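Local coordinates for protein polyphosphate kinase (Porphyromonas gingivalis, PDB 2O8R) that probably catalyses the reversible transfer of the terminal phosphate of ATP to a growing chain of inorganic polyphosphate, at residues 212-217 against 229-234. The protein carries 3 engineered substitutions. Residues are numbered along the deposited sequence; the frame is centred on the assembly and turned at random.
Sequences IIKEHL and SYSIKV
The hydroxyl oxygen of Ser-229 is met by two side chains of segment 212-217, Lys-214 and Leu-217. Both meet it through carbon, and no hydrogen bond crosses between the segments. The aliphatic chain of Lys-214 passes alongside this oxygen. Its CG lies 3.3 Å from Ser-229 OG, and its CE lies 3.2 Å from the same atom. The lysine chain is extended beyond CG, so that CG, CD and CE all run beside the oxygen. Its NZ stays 3.9 Å from Ser-229 O, too long for a hydrogen bond. Farther along the strand, Lys-214 CE is 4.4 Å from Ser-231 OG, at the fringe of the contact. Leu-217 adds one methyl, with CD1 3.7 Å from both CB and OG of Ser-229. The OG of Ser-229 sits between its backbone N and carbonyl carbon (chi1 67°), directed at the lysine chain.

Lys-214 and Leu-217 are the first and last residues of a type I beta turn. The turn brings both side chains to the same serine. From inside the turn, His-216 ND1 donates back to Ile-212 O of the helix at 2.9 Å, with an N-H...O angle of 160°. The acceptor lies close to the imidazole plane, while the donor is tilted 33° from the carbonyl plane. This bond ties the turn back to the helix and helps fix the rotation of the ring. The same ring stacks with Phe-135 of helix 125-139.

Strand 225-235 pairs antiparallel with strands 163-169 and 268-272. Ile-213 and Leu-217 also reach strand 163-169, touching Leu-164 and Val-166. The contact helps to pack helix 209-214 and the turn from Lys-214 against one face of a mixed beta sheet, a helix-on-sheet (alpha plus beta) arrangement in the middle domain of this PPK1-family kinase.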
loop_
_atom_site.group_PDB
_atom_site.type_symbol
_atom_site.label_atom_id
_atom_site.label_comp_id
_atom_site.label_asym_id
_atom_site.label_seq_id
_atom_site.Cartn_x
_atom_site.Cartn_y
_atom_site.Cartn_z
ATOM N N ILE A 212 19.534 4.087 19.718
ATOM C CA ILE A 212 20.704 4.330 18.894
ATOM C C ILE A 212 20.959 5.816 18.736
ATOM O O ILE A 212 22.087 6.272 18.928
ATOM C CB ILE A 212 20.595 3.676 17.508
ATOM C CG1 ILE A 212 20.289 2.171 17.662
ATOM C CG2 ILE A 212 21.903 3.941 16.697
ATOM C CD1 ILE A 212 19.741 1.532 16.388
ATOM N N ILE A 213 19.915 6.566 18.403
ATOM C CA ILE A 213 20.041 8.014 18.268
ATOM C C ILE A 213 20.592 8.649 19.560
ATOM O O ILE A 213 21.563 9.401 19.525
ATOM C CB ILE A 213 18.714 8.665 17.823
ATOM C CG1 ILE A 213 18.377 8.219 16.389
ATOM C CG2 ILE A 213 18.821 10.187 17.904
ATOM C CD1 ILE A 213 17.148 8.884 15.782
ATOM N N LYS A 214 20.002 8.294 20.695
ATOM C CA LYS A 214 20.462 8.760 22.000
ATOM C C LYS A 214 21.969 8.556 22.220
ATOM O O LYS A 214 22.643 9.409 22.787
ATOM C CB LYS A 214 19.675 8.058 23.110
ATOM C CG LYS A 214 18.200 8.500 23.240
ATOM C CD LYS A 214 17.585 7.873 24.481
ATOM C CE LYS A 214 16.411 8.645 24.995
ATOM N NZ LYS A 214 15.943 8.027 26.252
ATOM N N GLU A 215 22.485 7.433 21.743
ATOM C CA GLU A 215 23.867 7.051 21.961
ATOM C C GLU A 215 24.842 7.822 21.046
ATOM O O GLU A 215 26.060 7.721 21.183
ATOM C CB GLU A 215 23.990 5.536 21.747
ATOM C CG GLU A 215 25.263 4.872 22.267
ATOM C CD GLU A 215 25.550 5.176 23.730
ATOM O OE1 GLU A 215 24.594 5.336 24.524
ATOM O OE2 GLU A 215 26.745 5.245 24.088
ATOM N N HIS A 216 24.314 8.603 20.115
ATOM C CA HIS A 216 25.178 9.301 19.168
ATOM C C HIS A 216 24.853 10.786 19.054
ATOM O O HIS A 216 25.255 11.443 18.094
ATOM C CB HIS A 216 25.114 8.628 17.794
ATOM C CG HIS A 216 25.603 7.216 17.791
ATOM N ND1 HIS A 216 24.763 6.136 17.955
ATOM C CD2 HIS A 216 26.849 6.707 17.665
ATOM C CE1 HIS A 216 25.471 5.022 17.921
ATOM N NE2 HIS A 216 26.738 5.340 17.739
ATOM N N LEU A 217 24.136 11.311 20.042
ATOM C CA LEU A 217 23.690 12.693 20.020
ATOM C C LEU A 217 24.872 13.653 19.966
ATOM O O LEU A 217 24.768 14.743 19.397
ATOM C CB LEU A 217 22.812 12.991 21.240
ATOM C CG LEU A 217 21.373 12.462 21.227
ATOM C CD1 LEU A 217 20.744 12.587 22.588
ATOM C CD2 LEU A 217 20.549 13.209 20.200
ATOM N N SER A 229 18.263 13.342 26.961
ATOM C CA SER A 229 17.183 13.370 25.999
ATOM C C SER A 229 16.018 12.581 26.569
ATOM O O SER A 229 16.202 11.736 27.452
ATOM C CB SER A 229 17.626 12.832 24.636
ATOM O OG SER A 229 17.914 11.450 24.685
ATOM N N TYR A 230 14.819 12.896 26.086
ATOM C CA TYR A 230 13.592 12.271 26.562
ATOM C C TYR A 230 12.651 12.056 25.387
ATOM O O TYR A 230 12.504 12.937 24.528
ATOM C CB TYR A 230 12.907 13.158 27.595
ATOM C CG TYR A 230 13.845 13.925 28.506
ATOM C CD1 TYR A 230 14.175 13.433 29.767
ATOM C CD2 TYR A 230 14.391 15.150 28.111
ATOM C CE1 TYR A 230 15.019 14.135 30.604
ATOM C CE2 TYR A 230 15.244 15.855 28.943
ATOM C CZ TYR A 230 15.551 15.343 30.191
ATOM O OH TYR A 230 16.394 16.040 31.024
ATOM N N SER A 231 12.031 10.879 25.343
ATOM C CA SER A 231 11.109 10.536 24.271
ATOM C C SER A 231 9.797 11.217 24.558
ATOM O O SER A 231 9.317 11.210 25.694
ATOM C CB SER A 231 10.884 9.023 24.179
ATOM O OG SER A 231 12.102 8.334 23.982
ATOM N N ILE A 232 9.228 11.819 23.523
ATOM C CA ILE A 232 7.910 12.409 23.618
ATOM C C ILE A 232 7.013 11.908 22.495
ATOM O O ILE A 232 7.491 11.387 21.488
ATOM C CB ILE A 232 7.964 13.946 23.595
ATOM C CG1 ILE A 232 8.744 14.441 22.369
ATOM C CG2 ILE A 232 8.550 14.473 24.903
ATOM C CD1 ILE A 232 8.593 15.917 22.097
ATOM N N LYS A 233 5.710 12.081 22.691
ATOM C CA LYS A 233 4.681 11.673 21.747
ATOM C C LYS A 233 3.462 12.555 21.991
ATOM O O LYS A 233 3.095 12.816 23.140
ATOM C CB LYS A 233 4.331 10.206 21.987
ATOM C CG LYS A 233 3.066 9.692 21.308
ATOM C CD LYS A 233 2.791 8.255 21.743
ATOM C CE LYS A 233 1.360 7.837 21.473
ATOM N NZ LYS A 233 1.095 7.635 20.026
ATOM N N VAL A 234 2.840 13.027 20.922
ATOM C CA VAL A 234 1.593 13.763 21.056
ATOM C C VAL A 234 0.526 13.065 20.236
ATOM O O VAL A 234 0.789 12.656 19.117
ATOM C CB VAL A 234 1.761 15.265 20.652
ATOM C CG1 VAL A 234 2.486 15.407 19.335
ATOM C CG2 VAL A 234 0.429 15.989 20.605
#